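Local coordinates for protein 3,4-dihydroxybenzoate decarboxylase (Enterobacter cloacae, PDB 5NY5) that probably catalyses the decarboxylation of 3,4-dihydroxybenzoic acid to catechol, and the reverse para-carboxylation, using prenylated FMN and a manganese ion, at residues A11-L14 against L15-H18; M75-S78 against R79-A83; V309-R312 against N313-L317. All coordinates share one frame; numbering follows the deposited sequence.

Contact 1: residues A11-L14 against L15-H18; sequences AIAL and LQRH
Leu-14 meets Arg-17 around the C-terminal end of helix 8-16, the helix at the start of the UbiD fold, where the chain leaves its helical path. The two side chains cross at about a right angle. The CD1 methyl of Leu-14 comes against NH2 of Arg-17 at 3.4 Å, while CA of Leu-14 lies over one face of the guanidinium, displaced toward its rim. A bend at chi3 (-72°) turns the guanidinium back over Leu-14. Toward the chain start Arg-17 also touches Asn-3, and Leu-14 touches Ile-5.

On another flank Gln-16 reaches back with an extended chain: its CG lies 3.4 Å from Ile-12 O, and its OE1 sits 3.5 Å from Ala-13 CA. Leu-15 faces inward, packing on Tyr-22, Met-75 and Leu-85.

Behind these side chains stands the helical backbone. Leu-15 N donates to Ala-11 O and Gln-16 N to Ile-12 O, at 3.1 and 3.0 Å. The next step is looser, for Arg-17 N makes just a weak bond, bent to 132°, to Leu-14 O, as the turn tightens. That same carbonyl is approached by the imidazole edge of His-18, whose CD2 stands 3.3 Å from Leu-14 O, with the oxygen in the plane of the ring.

Contact 2: residues M75-S78 against R79-A83; sequences MHAS and RERAA
Ser-78 leaves the loop with an extended backbone (phi -170°), and the helical turn that follows curls back so that Ala-82 N donates to Ser-78 O at 3.0 Å. The serine hydroxyl lies anti to its own nitrogen (chi1 162°), which carries OG round to the amide of Arg-81; this bond, Arg-81 N to Ser-78 OG at 3.0 Å, is nearly straight at 170°. Ser-78 is thus the N-cap of helix 79-84, its side chain taking up a first-turn amide that has no preceding helical carbonyl to bond.

The arginine whose amide is capped also clasps the loop with its side chain, which is bent at chi2 and chi3. NE of Arg-81 donates to O of Met-75, a residue modelled as selenomethionine, at 3.0 Å, coming from well above the plane of that carbonyl in a clearly bent bond. CB of Ser-78 lies over one face of the guanidinium, toward its rim and 3.7 Å from Arg-81 NH1, and Ala-77 CB lies 3.8 Å from Arg-81 NH2. The rest of this buried group is spoken for: NH1 bonds to Gly-55 O and His-21 ND1, NH2 to Gly-74 O. Arg-79 points the other way, to Pro-90 O and a salt bridge with Glu-336 of helix 324-346.

Contact 3: residues V309-R312 against N313-L317; sequences VTMR and NHAIL
Met-311, present as selenomethionine, drapes its side chain over the methyl of Ala-315. CB of Met-311 comes to 3.5 Å from CB of Ala-315, and the terminal CE hooks back to 3.7 Å from the same methyl, with SE between them at 4.0 Å from Ala-315 CB. Two torsions make this wrap possible: CG lies between the backbone nitrogen and carbonyl carbon (chi1 56°), setting the side chain over the Ala-315 methyl, and a bend at chi3 (-109°) swings CE round the alanine. The methyl is thus touched along most of the length of the selenomethionine, and Arg-312 O also lies 3.4 Å from Ala-315 CB.

His-314 takes a left-handed backbone conformation (phi 58°) at the bend, where the chain swings off the line of strand 303-311. Arg-312 O passes 3.3 Å from Ala-315 N, but the angle is too poor for a hydrogen bond; within the turn the side-chain contact is the apolar pair of Met-311 and Ala-315. Polar groups of the turn are held from outside: Asn-313 N bonds to Glu-119 OE1, Asn-313 O to Arg-9 NH2 and Ile-316 N to Glu-262 OE1. The Arg-312 side chain leads away from the turn, its NE bonded to Ala-261 O. Ile-263 touches both Met-311 and Ala-315, so the apolar pair rests on strand 263-269.

This is not a beta hairpin: strand 303-311 belongs to the antiparallel sheet of the Rift-related, FMN-binding-type region and strand 316-319 to a four-stranded mixed sheet, making the turn a tight connection between two sheets of the UbiD fold.

In the fold
Helix 8-16 ties the three sites together. Contact 1 lies against contact 2, their centres about 12 Å apart, with Leu-15 CD1 packed 3.6 Å from Met-75 SE and 3.7 Å from Arg-81 CD. On the contact 3 side Ile-12 CD1 meets Ile-316 CD1 at 4.2 Å, although those centres are about 20 Å apart. Contacts 2 and 3 do not touch, their nearest atoms being about 7 Å apart. Of the three, contact 2 stands nearest the prenylated FMN site, with no cofactor bound in this model: the Arg-79 side chain is about 9 Å from that of Phe-222, and the Met-75 side chain about 11 Å from that of Ile-169, both cofactor-binding residues. Contacts 1 and 3 lie away from it.

Contact 1: residues A11-L14 against L15-H18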
ATOM      1  N   ALA A  11      14.270 -42.601 -32.862  1.00 56.75           N
ATOM      2  CA  ALA A  11      14.647 -41.661 -31.812  1.00 55.89           C
ATOM      3  C   ALA A  11      15.242 -42.386 -30.613  1.00 55.54           C
ATOM      4  O   ALA A  11      16.232 -41.928 -30.032  1.00 55.69           O
ATOM      5  CB  ALA A  11      13.436 -40.829 -31.390  1.00 54.65           C
ATOM      6  N   ILE A  12      14.647 -43.516 -30.226  1.00 55.20           N
ATOM      7  CA  ILE A  12      15.202 -44.320 -29.142  1.00 55.09           C
ATOM      8  C   ILE A  12      16.617 -44.766 -29.484  1.00 56.49           C
ATOM      9  O   ILE A  12      17.495 -44.825 -28.613  1.00 56.60           O
ATOM     10  CB  ILE A  12      14.282 -45.519 -28.849  1.00 54.82           C
ATOM     11  CG1 ILE A  12      12.923 -45.033 -28.343  1.00 53.57           C
ATOM     12  CG2 ILE A  12      14.926 -46.468 -27.854  1.00 55.04           C
ATOM     13  CD1 ILE A  12      11.933 -46.145 -28.081  1.00 53.48           C
ATOM     14  N   ALA A  13      16.864 -45.070 -30.760  1.00 57.75           N
ATOM     15  CA  ALA A  13      18.195 -45.490 -31.181  1.00 59.37           C
ATOM     16  C   ALA A  13      19.218 -44.384 -30.960  1.00 59.68           C
ATOM     17  O   ALA A  13      20.367 -44.655 -30.595  1.00 60.62           O
ATOM     18  CB  ALA A  13      18.170 -45.916 -32.648  1.00 60.78           C
ATOM     19  N   LEU A  14      18.818 -43.129 -31.177  1.00 59.06           N
ATOM     20  CA  LEU A  14      19.728 -42.018 -30.923  1.00 59.42           C
ATOM     21  C   LEU A  14      20.016 -41.871 -29.435  1.00 58.51           C
ATOM     22  O   LEU A  14      21.153 -41.584 -29.043  1.00 59.32           O
ATOM     23  CB  LEU A  14      19.151 -40.720 -31.487  1.00 59.07           C
ATOM     24  CG  LEU A  14      19.952 -39.451 -31.186  1.00 59.44           C
ATOM     25  CD1 LEU A  14      21.376 -39.579 -31.695  1.00 61.41           C
ATOM     26  CD2 LEU A  14      19.283 -38.233 -31.788  1.00 59.21           C
ATOM     27  N   LEU A  15      19.002 -42.071 -28.592  1.00 56.99           N
ATOM     28  CA  LEU A  15      19.218 -41.971 -27.153  1.00 56.23           C
ATOM     29  C   LEU A  15      20.169 -43.048 -26.654  1.00 57.10           C
ATOM     30  O   LEU A  15      20.953 -42.806 -25.730  1.00 57.27           O
ATOM     31  CB  LEU A  15      17.886 -42.057 -26.412  1.00 54.68           C
ATOM     32  CG  LEU A  15      16.855 -40.971 -26.718  1.00 53.82           C
ATOM     33  CD1 LEU A  15      15.674 -41.090 -25.774  1.00 52.52           C
ATOM     34  CD2 LEU A  15      17.483 -39.591 -26.625  1.00 54.04           C
ATOM     35  N   GLN A  16      20.122 -44.238 -27.252  1.00 57.82           N
ATOM     36  CA  GLN A  16      21.001 -45.312 -26.812  1.00 58.83           C
ATOM     37  C   GLN A  16      22.464 -44.984 -27.076  1.00 60.43           C
ATOM     38  O   GLN A  16      23.346 -45.488 -26.372  1.00 61.20           O
ATOM     39  CB  GLN A  16      20.599 -46.621 -27.488  1.00 59.45           C
ATOM     40  CG  GLN A  16      19.295 -47.193 -26.951  1.00 58.18           C
ATOM     41  CD  GLN A  16      18.725 -48.288 -27.827  1.00 58.83           C
ATOM     42  OE1 GLN A  16      18.830 -48.236 -29.052  1.00 59.71           O
ATOM     43  NE2 GLN A  16      18.112 -49.288 -27.203  1.00 58.54           N
ATOM     44  N   ARG A  17      22.744 -44.138 -28.065  1.00 61.10           N
ATOM     45  CA  ARG A  17      24.108 -43.692 -28.310  1.00 62.76           C
ATOM     46  C   ARG A  17      24.566 -42.629 -27.319  1.00 62.32           C
ATOM     47  O   ARG A  17      25.728 -42.215 -27.372  1.00 63.78           O
ATOM     48  CB  ARG A  17      24.246 -43.165 -29.742  1.00 63.89           C
ATOM     49  CG  ARG A  17      23.912 -44.200 -30.812  1.00 64.69           C
ATOM     50  CD  ARG A  17      24.538 -43.862 -32.165  1.00 66.62           C
ATOM     51  NE  ARG A  17      23.898 -42.727 -32.827  1.00 66.08           N
ATOM     52  CZ  ARG A  17      22.816 -42.822 -33.593  1.00 69.18           C
ATOM     53  NH1 ARG A  17      22.240 -44.002 -33.789  1.00 67.76           N
ATOM     54  NH2 ARG A  17      22.303 -41.739 -34.161  1.00 65.18           N
ATOM     55  N   HIS A  18      23.689 -42.182 -26.424  1.00 60.53           N
ATOM     56  CA  HIS A  18      24.032 -41.220 -25.379  1.00 60.11           C
ATOM     57  C   HIS A  18      23.583 -41.808 -24.050  1.00 58.98           C
ATOM     58  O   HIS A  18      22.428 -41.635 -23.643  1.00 57.45           O
ATOM     59  CB  HIS A  18      23.382 -39.863 -25.636  1.00 59.28           C
ATOM     60  CG  HIS A  18      23.839 -39.203 -26.899  1.00 60.55           C
ATOM     61  ND1 HIS A  18      24.835 -38.254 -26.922  1.00 61.77           N
ATOM     62  CD2 HIS A  18      23.433 -39.355 -28.180  1.00 60.95           C
ATOM     63  CE1 HIS A  18      25.026 -37.849 -28.164  1.00 62.90           C
ATOM     64  NE2 HIS A  18      24.187 -38.502 -28.948  1.00 62.41           N
TER

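Contact 2: residues M75-S78 against R79-A83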
HETATM    1  N   MSE A  75       9.778 -39.648 -22.525  1.00 48.58           N
HETATM    2  CA  MSE A  75      10.544 -39.332 -23.724  1.00 49.06           C
HETATM    3  C   MSE A  75      10.899 -37.850 -23.795  1.00 49.74           C
HETATM    4  O   MSE A  75      12.018 -37.495 -24.151  1.00 51.03           O
HETATM    5  CB  MSE A  75       9.769 -39.762 -24.973  1.00 52.42           C
HETATM    6  CG  MSE A  75      10.597 -39.867 -26.252  1.00 50.31           C
HETATM    7 SE   MSE A  75      12.100 -41.127 -26.186  1.00 54.49          SE
HETATM    8  CE  MSE A  75      11.311 -42.514 -25.128  1.00 50.43           C
ATOM      9  N   HIS A  76       9.950 -36.988 -23.440  1.00 48.72           N
ATOM     10  CA  HIS A  76      10.176 -35.550 -23.436  1.00 48.85           C
ATOM     11  C   HIS A  76      10.424 -34.998 -22.038  1.00 48.61           C
ATOM     12  O   HIS A  76      10.393 -33.778 -21.854  1.00 48.76           O
ATOM     13  CB  HIS A  76       8.990 -34.818 -24.070  1.00 48.88           C
ATOM     14  CG  HIS A  76       8.408 -35.515 -25.259  1.00 49.11           C
ATOM     15  ND1 HIS A  76       7.309 -36.341 -25.171  1.00 48.89           N
ATOM     16  CD2 HIS A  76       8.769 -35.506 -26.563  1.00 49.71           C
ATOM     17  CE1 HIS A  76       7.018 -36.811 -26.370  1.00 49.31           C
ATOM     18  NE2 HIS A  76       7.888 -36.321 -27.232  1.00 49.81           N
ATOM     19  N   ALA A  77      10.675 -35.861 -21.054  1.00 48.39           N
ATOM     20  CA  ALA A  77      10.819 -35.436 -19.662  1.00 48.27           C
ATOM     21  C   ALA A  77      12.206 -34.900 -19.338  1.00 48.71           C
ATOM     22  O   ALA A  77      12.743 -35.177 -18.265  1.00 48.77           O
ATOM     23  CB  ALA A  77      10.463 -36.598 -18.739  1.00 48.03           C
ATOM     24  N   SER A  78      12.801 -34.127 -20.246  1.00 49.17           N
ATOM     25  CA  SER A  78      14.113 -33.531 -20.035  1.00 49.82           C
ATOM     26  C   SER A  78      14.406 -32.509 -21.126  1.00 50.44           C
ATOM     27  O   SER A  78      14.209 -32.788 -22.312  1.00 50.57           O
ATOM     28  CB  SER A  78      15.204 -34.605 -20.011  1.00 50.18           C
ATOM     29  OG  SER A  78      16.484 -34.040 -20.224  1.00 51.09           O
ATOM     30  N   ARG A  79      14.867 -31.321 -20.739  1.00 50.96           N
ATOM     31  CA  ARG A  79      15.211 -30.324 -21.745  1.00 51.77           C
ATOM     32  C   ARG A  79      16.457 -30.738 -22.515  1.00 52.63           C
ATOM     33  O   ARG A  79      16.540 -30.527 -23.729  1.00 53.22           O
ATOM     34  CB  ARG A  79      15.401 -28.952 -21.096  1.00 52.31           C
ATOM     35  CG  ARG A  79      15.854 -27.871 -22.067  1.00 53.40           C
ATOM     36  CD  ARG A  79      15.977 -26.515 -21.396  1.00 54.07           C
ATOM     37  NE  ARG A  79      14.741 -25.747 -21.492  1.00 53.84           N
ATOM     38  CZ  ARG A  79      14.562 -24.724 -22.318  1.00 54.66           C
ATOM     39  NH1 ARG A  79      15.544 -24.336 -23.116  1.00 55.79           N
ATOM     40  NH2 ARG A  79      13.406 -24.087 -22.341  1.00 54.53           N
ATOM     41  N   GLU A  80      17.429 -31.340 -21.828  1.00 52.88           N
ATOM     42  CA  GLU A  80      18.608 -31.854 -22.513  1.00 53.86           C
ATOM     43  C   GLU A  80      18.225 -32.945 -23.502  1.00 53.61           C
ATOM     44  O   GLU A  80      18.679 -32.945 -24.652  1.00 54.50           O
ATOM     45  CB  GLU A  80      19.625 -32.385 -21.501  1.00 55.41           C
ATOM     46  CG  GLU A  80      20.458 -31.313 -20.802  1.00 59.88           C
ATOM     47  CD  GLU A  80      19.696 -30.591 -19.705  1.00 64.47           C
ATOM     48  OE1 GLU A  80      18.760 -31.189 -19.133  1.00 62.65           O
ATOM     49  OE2 GLU A  80      20.036 -29.423 -19.414  1.00 67.06           O
ATOM     50  N   ARG A  81      17.379 -33.883 -23.070  1.00 52.57           N
ATOM     51  CA  ARG A  81      16.972 -34.973 -23.947  1.00 52.42           C
ATOM     52  C   ARG A  81      16.246 -34.450 -25.179  1.00 52.54           C
ATOM     53  O   ARG A  81      16.486 -34.922 -26.297  1.00 54.47           O
ATOM     54  CB  ARG A  81      16.093 -35.964 -23.182  1.00 51.41           C
ATOM     55  CG  ARG A  81      15.407 -36.990 -24.062  1.00 51.25           C
ATOM     56  CD  ARG A  81      15.274 -38.338 -23.373  1.00 50.92           C
ATOM     57  NE  ARG A  81      14.288 -38.340 -22.299  1.00 50.02           N
ATOM     58  CZ  ARG A  81      14.585 -38.275 -21.004  1.00 49.84           C
ATOM     59  NH1 ARG A  81      15.847 -38.201 -20.611  1.00 50.46           N
ATOM     60  NH2 ARG A  81      13.616 -38.290 -20.103  1.00 49.21           N
ATOM     61  N   ALA A  82      15.365 -33.466 -24.997  1.00 52.07           N
ATOM     62  CA  ALA A  82      14.666 -32.885 -26.136  1.00 52.32           C
ATOM     63  C   ALA A  82      15.634 -32.174 -27.072  1.00 53.64           C
ATOM     64  O   ALA A  82      15.485 -32.246 -28.298  1.00 54.25           O
ATOM     65  CB  ALA A  82      13.582 -31.923 -25.654  1.00 51.75           C
ATOM     66  N   ALA A  83      16.629 -31.482 -26.517  1.00 54.26           N
ATOM     67  CA  ALA A  83      17.600 -30.790 -27.356  1.00 55.75           C
ATOM     68  C   ALA A  83      18.464 -31.778 -28.128  1.00 56.62           C
ATOM     69  O   ALA A  83      18.788 -31.550 -29.297  1.00 57.81           O
ATOM     70  CB  ALA A  83      18.466 -29.867 -26.503  1.00 56.35           C
TER

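Contact 3: residues V309-R312 against N313-L317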
ATOM      1  N   VAL A 309      -8.571 -50.197 -34.254  1.00 74.77           N
ATOM      2  CA  VAL A 309      -7.276 -49.922 -33.647  1.00 72.72           C
ATOM      3  C   VAL A 309      -6.205 -50.435 -34.596  1.00 72.67           C
ATOM      4  O   VAL A 309      -6.351 -51.506 -35.194  1.00 74.02           O
ATOM      5  CB  VAL A 309      -7.140 -50.564 -32.254  1.00 72.02           C
ATOM      6  CG1 VAL A 309      -5.842 -50.131 -31.594  1.00 69.97           C
ATOM      7  CG2 VAL A 309      -8.322 -50.187 -31.387  1.00 72.47           C
ATOM      8  N   THR A 310      -5.131 -49.665 -34.736  1.00 71.23           N
ATOM      9  CA  THR A 310      -4.139 -49.895 -35.776  1.00 71.29           C
ATOM     10  C   THR A 310      -2.753 -49.670 -35.195  1.00 69.47           C
ATOM     11  O   THR A 310      -2.482 -48.606 -34.632  1.00 72.49           O
ATOM     12  CB  THR A 310      -4.403 -48.964 -36.967  1.00 71.98           C
ATOM     13  OG1 THR A 310      -5.362 -49.569 -37.845  1.00 74.04           O
ATOM     14  CG2 THR A 310      -3.143 -48.661 -37.729  1.00 71.36           C
HETATM   15  N   MSE A 311      -1.885 -50.671 -35.319  1.00 69.53           N
HETATM   16  CA  MSE A 311      -0.553 -50.599 -34.723  1.00 68.01           C
HETATM   17  C   MSE A 311       0.474 -51.423 -35.495  1.00 68.48           C
HETATM   18  O   MSE A 311       0.117 -52.320 -36.255  1.00 69.99           O
HETATM   19  CB  MSE A 311      -0.605 -51.056 -33.266  1.00 67.29           C
HETATM   20  CG  MSE A 311      -1.190 -52.442 -33.060  1.00 68.61           C
HETATM   21 SE   MSE A 311      -1.472 -52.843 -31.170  1.00 71.38          SE
HETATM   22  CE  MSE A 311      -0.056 -54.157 -30.913  1.00 77.01           C
ATOM     23  N   ARG A 312       1.753 -51.100 -35.312  1.00 67.29           N
ATOM     24  CA  ARG A 312       2.805 -51.881 -35.936  1.00 67.74           C
ATOM     25  C   ARG A 312       3.128 -53.111 -35.091  1.00 67.85           C
ATOM     26  O   ARG A 312       2.605 -53.300 -33.989  1.00 67.46           O
ATOM     27  CB  ARG A 312       4.062 -51.039 -36.158  1.00 66.66           C
ATOM     28  CG  ARG A 312       4.200 -49.808 -35.292  1.00 65.03           C
ATOM     29  CD  ARG A 312       5.639 -49.306 -35.321  1.00 64.07           C
ATOM     30  NE  ARG A 312       5.862 -48.210 -36.262  1.00 64.04           N
ATOM     31  CZ  ARG A 312       7.059 -47.855 -36.723  1.00 63.76           C
ATOM     32  NH1 ARG A 312       7.176 -46.839 -37.567  1.00 63.86           N
ATOM     33  NH2 ARG A 312       8.142 -48.526 -36.354  1.00 63.50           N
ATOM     34  N   ASN A 313       3.995 -53.961 -35.637  1.00 68.51           N
ATOM     35  CA  ASN A 313       4.396 -55.178 -34.944  1.00 68.82           C
ATOM     36  C   ASN A 313       5.135 -54.834 -33.658  1.00 67.28           C
ATOM     37  O   ASN A 313       6.107 -54.074 -33.672  1.00 66.26           O
ATOM     38  CB  ASN A 313       5.280 -56.034 -35.849  1.00 69.86           C
ATOM     39  CG  ASN A 313       4.523 -56.618 -37.025  1.00 71.64           C
ATOM     40  OD1 ASN A 313       3.299 -56.731 -36.995  1.00 72.30           O
ATOM     41  ND2 ASN A 313       5.251 -56.998 -38.069  1.00 72.54           N
ATOM     42  N   HIS A 314       4.666 -55.403 -32.547  1.00 67.26           N
ATOM     43  CA  HIS A 314       5.216 -55.141 -31.219  1.00 65.99           C
ATOM     44  C   HIS A 314       5.145 -53.645 -30.897  1.00 64.53           C
ATOM     45  O   HIS A 314       6.141 -52.995 -30.576  1.00 63.40           O
ATOM     46  CB  HIS A 314       6.648 -55.674 -31.107  1.00 65.87           C
ATOM     47  CG  HIS A 314       7.079 -55.951 -29.703  1.00 65.24           C
ATOM     48  ND1 HIS A 314       8.404 -56.012 -29.331  1.00 64.75           N
ATOM     49  CD2 HIS A 314       6.362 -56.193 -28.582  1.00 65.18           C
ATOM     50  CE1 HIS A 314       8.485 -56.273 -28.039  1.00 64.39           C
ATOM     51  NE2 HIS A 314       7.259 -56.388 -27.561  1.00 64.64           N
ATOM     52  N   ALA A 315       3.930 -53.112 -30.986  1.00 64.68           N
ATOM     53  CA  ALA A 315       3.722 -51.674 -30.900  1.00 63.58           C
ATOM     54  C   ALA A 315       4.085 -51.144 -29.520  1.00 62.22           C
ATOM     55  O   ALA A 315       3.691 -51.710 -28.496  1.00 62.33           O
ATOM     56  CB  ALA A 315       2.272 -51.329 -31.226  1.00 64.29           C
ATOM     57  N   ILE A 316       4.837 -50.051 -29.502  1.00 61.04           N
ATOM     58  CA  ILE A 316       5.194 -49.380 -28.260  1.00 59.75           C
ATOM     59  C   ILE A 316       4.060 -48.449 -27.861  1.00 59.42           C
ATOM     60  O   ILE A 316       3.576 -47.657 -28.677  1.00 59.54           O
ATOM     61  CB  ILE A 316       6.511 -48.607 -28.425  1.00 58.75           C
ATOM     62  CG1 ILE A 316       7.652 -49.561 -28.781  1.00 59.23           C
ATOM     63  CG2 ILE A 316       6.831 -47.827 -27.167  1.00 57.49           C
ATOM     64  CD1 ILE A 316       8.915 -48.857 -29.212  1.00 58.60           C
ATOM     65  N   LEU A 317       3.625 -48.545 -26.609  1.00 59.13           N
ATOM     66  CA  LEU A 317       2.631 -47.625 -26.063  1.00 58.80           C
ATOM     67  C   LEU A 317       3.363 -46.488 -25.359  1.00 57.37           C
ATOM     68  O   LEU A 317       4.017 -46.704 -24.335  1.00 56.79           O
ATOM     69  CB  LEU A 317       1.686 -48.349 -25.108  1.00 59.47           C
ATOM     70  CG  LEU A 317       0.573 -47.491 -24.506  1.00 59.37           C
ATOM     71  CD1 LEU A 317      -0.174 -46.751 -25.599  1.00 59.81           C
ATOM     72  CD2 LEU A 317      -0.386 -48.342 -23.694  1.00 60.34           C
TER